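Local coordinates for NAD-dependent aldehyde dehydrogenase (Sinorhizobium meliloti, PDB 3U4J), which probably oxidises aldehydes with NAD or NADP as hydride acceptor, as a tetrameric member of the aldehyde dehydrogenase family that also binds calcium, at residues 111-116 with 172-177; 139-144 with 157-162; 166-171 with 242-247. One frame throughout, in Å; residues are numbered along the deposited sequence.

Interaction 1 of 3, residues 111-116 with 172-177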
# COMPACT_ATOMS: atom_id res chain seq x y z
N LEU A 111 20.76 -29.18 -22.05
CA LEU A 111 20.57 -30.46 -22.72
C LEU A 111 19.11 -30.75 -23.08
O LEU A 111 18.82 -31.25 -24.16
CB LEU A 111 21.13 -31.58 -21.84
CG LEU A 111 22.66 -31.68 -21.74
CD1 LEU A 111 23.07 -32.75 -20.67
CD2 LEU A 111 23.24 -32.00 -23.10
N GLU A 112 18.18 -30.46 -22.16
CA GLU A 112 16.79 -30.82 -22.36
C GLU A 112 16.07 -29.80 -23.23
O GLU A 112 15.21 -30.16 -24.02
CB GLU A 112 16.04 -30.98 -21.03
CG GLU A 112 16.61 -32.07 -20.15
CD GLU A 112 15.83 -32.31 -18.87
OE1 GLU A 112 14.79 -31.64 -18.62
OE2 GLU A 112 16.25 -33.20 -18.10
N VAL A 113 16.41 -28.52 -23.06
CA VAL A 113 15.70 -27.48 -23.79
C VAL A 113 16.40 -27.14 -25.12
O VAL A 113 15.74 -26.69 -26.03
CB VAL A 113 15.53 -26.17 -22.93
CG1 VAL A 113 14.87 -25.04 -23.73
CG2 VAL A 113 14.77 -26.44 -21.64
N GLY A 114 17.71 -27.36 -25.24
CA GLY A 114 18.47 -26.84 -26.39
C GLY A 114 18.89 -25.39 -26.21
O GLY A 114 19.22 -24.70 -27.16
N LYS A 115 18.86 -24.93 -24.97
CA LYS A 115 19.19 -23.57 -24.59
C LYS A 115 20.70 -23.44 -24.52
O LYS A 115 21.37 -24.31 -23.95
CB LYS A 115 18.61 -23.35 -23.18
CG LYS A 115 18.40 -21.94 -22.70
CD LYS A 115 17.83 -21.99 -21.27
CE LYS A 115 16.33 -22.32 -21.25
NZ LYS A 115 15.50 -21.19 -21.74
N PRO A 116 21.26 -22.37 -25.12
CA PRO A 116 22.70 -22.14 -25.01
C PRO A 116 23.14 -22.15 -23.53
O PRO A 116 22.48 -21.54 -22.69
CB PRO A 116 22.86 -20.74 -25.59
CG PRO A 116 21.73 -20.60 -26.55
CD PRO A 116 20.58 -21.32 -25.89
N ASN A 172 9.78 -23.96 -22.83
CA ASN A 172 10.73 -22.94 -23.27
C ASN A 172 11.59 -22.35 -22.17
O ASN A 172 12.77 -22.06 -22.40
CB ASN A 172 10.04 -21.86 -24.10
CG ASN A 172 8.99 -21.05 -23.32
OD1 ASN A 172 8.46 -21.49 -22.28
ND2 ASN A 172 8.66 -19.87 -23.84
N PHE A 173 11.01 -22.17 -20.98
CA PHE A 173 11.76 -21.65 -19.82
C PHE A 173 11.35 -22.43 -18.56
O PHE A 173 10.70 -21.88 -17.67
CB PHE A 173 11.47 -20.16 -19.59
CG PHE A 173 11.93 -19.26 -20.70
CD1 PHE A 173 13.26 -18.86 -20.77
CD2 PHE A 173 11.02 -18.81 -21.64
CE1 PHE A 173 13.69 -18.00 -21.82
CE2 PHE A 173 11.43 -17.96 -22.69
CZ PHE A 173 12.76 -17.55 -22.77
N PRO A 174 11.71 -23.71 -18.50
CA PRO A 174 11.12 -24.52 -17.43
C PRO A 174 11.52 -24.05 -16.05
O PRO A 174 10.65 -23.93 -15.18
CB PRO A 174 11.67 -25.92 -17.68
CG PRO A 174 12.06 -25.92 -19.13
CD PRO A 174 12.59 -24.51 -19.36
N PHE A 175 12.81 -23.76 -15.84
CA PHE A 175 13.25 -23.44 -14.49
C PHE A 175 12.74 -22.06 -14.10
O PHE A 175 12.32 -21.83 -12.95
CB PHE A 175 14.78 -23.55 -14.36
CG PHE A 175 15.25 -23.81 -12.93
CD1 PHE A 175 14.95 -25.01 -12.29
CD2 PHE A 175 16.03 -22.87 -12.25
CE1 PHE A 175 15.41 -25.28 -11.00
CE2 PHE A 175 16.49 -23.13 -10.93
CZ PHE A 175 16.19 -24.31 -10.32
N ILE A 176 12.79 -21.14 -15.06
CA ILE A 176 12.33 -19.77 -14.82
C ILE A 176 10.89 -19.73 -14.42
O ILE A 176 10.53 -19.09 -13.42
CB ILE A 176 12.58 -18.86 -16.06
CG1 ILE A 176 14.08 -18.54 -16.17
CG2 ILE A 176 11.72 -17.61 -15.97
CD1 ILE A 176 14.51 -17.27 -15.44
N ILE A 177 10.04 -20.41 -15.18
CA ILE A 177 8.61 -20.32 -14.93
C ILE A 177 8.26 -20.99 -13.60
O ILE A 177 7.42 -20.48 -12.85
CB ILE A 177 7.77 -20.79 -16.16
CG1 ILE A 177 8.01 -19.73 -17.29
CG2 ILE A 177 6.26 -20.78 -15.86
CD1 ILE A 177 7.78 -20.21 -18.68
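The Pro-Trp-Asn-Phe-Pro turn that leads into helix 174-187 of the aldehyde dehydrogenase fold is met, at N172, F173 and P174, by V113, the last residue of helix 102-113, and by K115, two residues past its end. One hydrogen bond joins the two segments: K115 NZ gives a proton to the backbone O of N172 over 2.9 Å. The amine lies in the carbonyl plane, and the angle at the oxygen is open, 156°. The lysine chain leaves with CG anti to its own N (chi1 -161°), stays straight at chi2 and then bends at chi3 and chi4, which folds the amine onto this oxygen. NZ also reaches F173, 3.4 Å from CD1, coming at the ring obliquely, while the two side chains cross at about a right angle. With an alanine in place of K115, the N172 carbonyl would probably lose this donor and E123, on helix 117-138, its salt-bridge mate. Beside the polar link is an apolar one, in which V113 CG2 rests 3.7 Å from P174 CD and the two side chains slide past each other in opposite directions. V113 CG1 lies 3.9 Å from N172 O. The side-chain amide of N172 turns elsewhere, ND2 bonding to the O of Q302. The lysine amine thus ties a buried backbone oxygen, just ahead of a helix, to a carboxylate of a third helix.

Interaction 2 of 3, residues 139-144 with 157-162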
# COMPACT_ATOMS: atom_id res chain seq x y z
N ARG A 139 7.56 -12.93 4.15
CA ARG A 139 7.35 -12.67 5.58
C ARG A 139 6.64 -11.33 5.88
O ARG A 139 6.14 -11.12 6.99
CB ARG A 139 8.66 -12.83 6.35
CG ARG A 139 9.71 -11.76 6.10
CD ARG A 139 10.96 -12.12 6.88
NE ARG A 139 10.74 -11.99 8.32
CZ ARG A 139 11.71 -12.14 9.21
NH1 ARG A 139 12.94 -12.46 8.81
NH2 ARG A 139 11.46 -11.97 10.50
N ALA A 140 6.56 -10.45 4.89
CA ALA A 140 5.97 -9.13 5.13
C ALA A 140 4.55 -8.95 4.56
O ALA A 140 4.04 -7.83 4.52
CB ALA A 140 6.89 -8.06 4.57
N LEU A 141 3.93 -10.03 4.09
CA LEU A 141 2.63 -9.96 3.47
C LEU A 141 1.60 -9.51 4.49
O LEU A 141 1.59 -9.99 5.63
CB LEU A 141 2.23 -11.29 2.86
CG LEU A 141 3.17 -11.80 1.76
CD1 LEU A 141 2.70 -13.16 1.27
CD2 LEU A 141 3.22 -10.80 0.63
N GLU A 142 0.73 -8.60 4.09
CA GLU A 142 -0.18 -8.00 5.06
C GLU A 142 -1.61 -7.94 4.53
O GLU A 142 -1.87 -8.16 3.33
CB GLU A 142 0.34 -6.60 5.44
CG GLU A 142 0.40 -5.68 4.25
CD GLU A 142 1.18 -4.39 4.50
OE1 GLU A 142 2.23 -4.41 5.19
OE2 GLU A 142 0.74 -3.34 3.98
N GLY A 143 -2.54 -7.65 5.44
CA GLY A 143 -3.89 -7.20 5.10
C GLY A 143 -4.07 -5.84 5.75
O GLY A 143 -3.07 -5.16 6.06
N GLN A 144 -5.32 -5.44 6.01
CA GLN A 144 -5.60 -4.12 6.50
C GLN A 144 -6.45 -4.13 7.74
O GLN A 144 -7.24 -5.08 7.95
CB GLN A 144 -6.34 -3.28 5.43
CG GLN A 144 -5.54 -3.00 4.14
CD GLN A 144 -5.56 -4.18 3.18
OE1 GLN A 144 -6.62 -4.75 2.90
NE2 GLN A 144 -4.37 -4.58 2.68
N VAL A 157 -9.08 -7.07 7.44
CA VAL A 157 -8.95 -7.83 6.22
C VAL A 157 -7.75 -8.74 6.45
O VAL A 157 -6.62 -8.26 6.61
CB VAL A 157 -8.78 -6.93 5.00
CG1 VAL A 157 -8.69 -7.78 3.74
CG2 VAL A 157 -9.96 -5.94 4.91
N LEU A 158 -8.01 -10.05 6.47
CA LEU A 158 -6.95 -11.03 6.68
C LEU A 158 -6.52 -11.68 5.36
O LEU A 158 -7.35 -12.12 4.57
CB LEU A 158 -7.40 -12.10 7.70
CG LEU A 158 -7.77 -11.53 9.08
CD1 LEU A 158 -8.37 -12.64 10.00
CD2 LEU A 158 -6.57 -10.84 9.76
N ARG A 159 -5.21 -11.74 5.14
CA ARG A 159 -4.64 -12.45 4.03
C ARG A 159 -4.39 -13.91 4.40
O ARG A 159 -3.79 -14.21 5.44
CB ARG A 159 -3.34 -11.79 3.57
CG ARG A 159 -2.65 -12.52 2.42
CD ARG A 159 -1.24 -11.96 2.17
NE ARG A 159 -1.24 -10.58 1.69
CZ ARG A 159 -1.17 -10.24 0.41
NH1 ARG A 159 -1.17 -11.18 -0.55
NH2 ARG A 159 -1.17 -8.97 0.06
N GLU A 160 -4.87 -14.82 3.55
CA GLU A 160 -4.77 -16.26 3.77
C GLU A 160 -4.36 -16.90 2.45
O GLU A 160 -4.51 -16.28 1.38
CB GLU A 160 -6.11 -16.83 4.28
CG GLU A 160 -6.62 -16.18 5.59
CD GLU A 160 -7.89 -16.86 6.14
OE1 GLU A 160 -8.60 -17.58 5.40
OE2 GLU A 160 -8.18 -16.64 7.33
N PRO A 161 -3.81 -18.12 2.50
CA PRO A 161 -3.42 -18.74 1.24
C PRO A 161 -4.64 -19.27 0.48
O PRO A 161 -5.65 -19.62 1.12
CB PRO A 161 -2.53 -19.90 1.67
CG PRO A 161 -2.65 -20.04 3.13
CD PRO A 161 -3.30 -18.84 3.69
N VAL A 162 -4.55 -19.32 -0.85
CA VAL A 162 -5.62 -19.93 -1.67
C VAL A 162 -5.76 -21.46 -1.37
O VAL A 162 -6.85 -21.98 -1.40
CB VAL A 162 -5.49 -19.60 -3.21
CG1 VAL A 162 -4.28 -20.22 -3.82
CG2 VAL A 162 -6.70 -20.11 -4.03
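R159 reaches from strand 153-168 to the backbone of E142, and together with V157 and Q144 it makes most of this contact. Its NE donates to E142 O over 3.0 Å, at a fairly straight 161°. The oxygen lies near the guanidinium plane, whereas the donor stands well above the plane of the carbonyl. NH2 adds a weak, longer bond to the same oxygen. CG is anti to the backbone N (chi1 178°) and the chain bends at chi3, which brings the guanidinium in against L141: L141 CB touches R159 CD at 3.6 Å, and L141 CD2 lies over one face of the group. The remaining nitrogen, NH1, forms a salt bridge with D486 and bonds to S489 OG. Toward the other end, V157 N donates to Q144 O at 2.8 Å, and Q144 N returns a more bent bond to V157 O. The side chains of Q144 and V157 lie side by side, pointing the same way, with Q144 OE1 3.7 Å from V157 CB; OE1 is also bonded to Y483 OH of the fourth subunit. Segment 139-144 leaves helix 117-138 and leads into the hairpin 143-146/153-168; F485 of helix 483-487 packs on both L141 and R159, and strand 489-497 also pairs with 153-168. Through G143 and Q144 the sheet continues antiparallel into the second subunit, as in the oligomerisation arm of this family.

Interaction 3 of 3, residues 166-171 with 242-247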
# COMPACT_ATOMS: atom_id res chain seq x y z
N GLY A 166 -2.33 -26.20 -8.57
CA GLY A 166 -1.66 -26.93 -9.65
C GLY A 166 -0.93 -25.99 -10.59
O GLY A 166 -1.53 -25.08 -11.14
N ILE A 167 0.37 -26.22 -10.78
CA ILE A 167 1.21 -25.35 -11.60
C ILE A 167 1.72 -26.11 -12.82
O ILE A 167 2.46 -27.07 -12.69
CB ILE A 167 2.39 -24.80 -10.76
CG1 ILE A 167 1.85 -24.07 -9.51
CG2 ILE A 167 3.29 -23.88 -11.63
CD1 ILE A 167 2.97 -23.58 -8.55
N ILE A 168 1.33 -25.67 -14.01
CA ILE A 168 1.69 -26.34 -15.28
C ILE A 168 2.61 -25.41 -16.04
O ILE A 168 2.26 -24.24 -16.29
CB ILE A 168 0.45 -26.68 -16.14
CG1 ILE A 168 -0.52 -27.52 -15.31
CG2 ILE A 168 0.85 -27.38 -17.48
CD1 ILE A 168 -1.96 -27.61 -15.88
N THR A 169 3.80 -25.91 -16.38
CA THR A 169 4.83 -25.06 -16.96
C THR A 169 5.26 -25.53 -18.35
O THR A 169 5.13 -26.72 -18.66
CB THR A 169 6.03 -24.93 -16.01
OG1 THR A 169 6.71 -26.19 -15.89
CG2 THR A 169 5.55 -24.44 -14.64
N PRO A 170 5.74 -24.60 -19.21
CA PRO A 170 6.08 -24.93 -20.61
C PRO A 170 7.52 -25.34 -20.80
O PRO A 170 8.33 -25.26 -19.86
CB PRO A 170 5.82 -23.61 -21.34
CG PRO A 170 6.25 -22.59 -20.36
CD PRO A 170 5.88 -23.15 -18.96
N TRP A 171 7.85 -25.77 -22.03
CA TRP A 171 9.19 -26.28 -22.33
C TRP A 171 10.22 -25.20 -22.66
O TRP A 171 11.41 -25.48 -22.73
CB TRP A 171 9.09 -27.27 -23.50
CG TRP A 171 8.25 -26.76 -24.68
CD1 TRP A 171 6.94 -27.11 -24.99
CD2 TRP A 171 8.67 -25.83 -25.70
NE1 TRP A 171 6.54 -26.44 -26.14
CE2 TRP A 171 7.58 -25.67 -26.60
CE3 TRP A 171 9.86 -25.14 -25.94
CZ2 TRP A 171 7.66 -24.84 -27.72
CZ3 TRP A 171 9.94 -24.33 -27.08
CH2 TRP A 171 8.85 -24.19 -27.95
N ASP A 242 -7.45 -26.05 -5.65
CA ASP A 242 -8.09 -24.75 -5.44
C ASP A 242 -7.84 -23.76 -6.58
O ASP A 242 -8.61 -22.84 -6.79
CB ASP A 242 -7.66 -24.16 -4.09
CG ASP A 242 -8.03 -25.09 -2.92
OD1 ASP A 242 -7.13 -25.54 -2.17
OD2 ASP A 242 -9.25 -25.40 -2.82
N MSE A 243 -6.77 -23.99 -7.33
CA MSE A 243 -6.33 -23.09 -8.36
C MSE A 243 -5.44 -23.79 -9.34
O MSE A 243 -4.63 -24.63 -8.95
CB MSE A 243 -5.53 -21.94 -7.72
CG MSE A 243 -5.01 -20.96 -8.74
SE MSE A 243 -4.31 -19.36 -7.81
CE MSE A 243 -3.71 -18.43 -9.46
N VAL A 244 -5.55 -23.42 -10.61
CA VAL A 244 -4.59 -23.85 -11.64
C VAL A 244 -3.86 -22.63 -12.18
O VAL A 244 -4.50 -21.64 -12.57
CB VAL A 244 -5.29 -24.53 -12.84
CG1 VAL A 244 -4.26 -25.04 -13.82
CG2 VAL A 244 -6.14 -25.70 -12.36
N ALA A 245 -2.54 -22.71 -12.19
CA ALA A 245 -1.69 -21.66 -12.73
C ALA A 245 -1.01 -22.28 -13.94
O ALA A 245 -0.13 -23.11 -13.77
CB ALA A 245 -0.65 -21.25 -11.70
N PHE A 246 -1.43 -21.87 -15.13
CA PHE A 246 -0.96 -22.46 -16.38
C PHE A 246 -0.15 -21.45 -17.17
O PHE A 246 -0.53 -20.26 -17.26
CB PHE A 246 -2.17 -22.96 -17.23
CG PHE A 246 -1.78 -23.38 -18.63
CD1 PHE A 246 -1.32 -24.68 -18.89
CD2 PHE A 246 -1.81 -22.45 -19.68
CE1 PHE A 246 -0.93 -25.08 -20.19
CE2 PHE A 246 -1.43 -22.83 -20.98
CZ PHE A 246 -0.98 -24.15 -21.23
N THR A 247 0.95 -21.91 -17.76
CA THR A 247 1.73 -21.12 -18.66
C THR A 247 1.97 -21.94 -19.92
O THR A 247 2.48 -23.06 -19.85
CB THR A 247 3.08 -20.69 -18.00
OG1 THR A 247 2.81 -20.02 -16.74
CG2 THR A 247 3.88 -19.76 -18.96
O HOH W 1 2.50 -21.82 -14.72
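The F246 ring is approached obliquely by I168, whose CG2 comes to 3.7 Å from F246 CD1; V252 and L256 of helix 250-261 also touch the phenyl group. CG2 of I168 is anti to its backbone N, and the other branch, with CG1 anti to the carbonyl carbon (chi1 -56°), carries CD1 to 4.0 Å from V244 CG1. The isoleucine therefore bridges two side chains of the neighbouring strand on the same side of the sheet. On the reverse side I167 and A245 meet only loosely, while I167 packs on helix 174-187. The strands run parallel, their axes 4.7 Å apart at an angle of 9°, and four backbone hydrogen bonds join them: G166 N to the O of M243, a selenomethionine, A245 N to G166 O at 2.8 Å, I168 N to A245 O, and T247 N to I168 O. The bond onto G166 O is nearly straight. Past the strand end, P170 CD packs 3.8 Å from T247 CB. A water links the two strands: it donates to I168 O at 2.9 Å and to A245 O, and shares a 2.7 Å hydrogen bond with T247 OG1, which is also hydrogen-bonded to R181 NH2. Such parallel pairing fits a Rossmann-like nucleotide-binding domain, with apolar side chains (I168, F246) packed against L256 of helix 250-261 and two strand carbonyls, of I168 and A245, each gripped by a backbone N-H and a water.

Strand 153-168 ties the set together. Interaction 2 uses its early part in the hairpin with 143-146, and interaction 3 its last residues beside strand 243-247, all in one sheet; their centres lie 23 Å apart, touching where V162 meets D242 and M243. The second segment of interaction 1 follows directly, since the chain passes from that strand into helix 174-187. The centre of interaction 1 is 16 Å from that of interaction 3, which it touches through I177 on P170 and T247, and 33 Å from that of interaction 2. Along the chain interaction 2 is nested within interaction 1, which alternates with interaction 3. One strand thus runs from the subunit interface into the buried core.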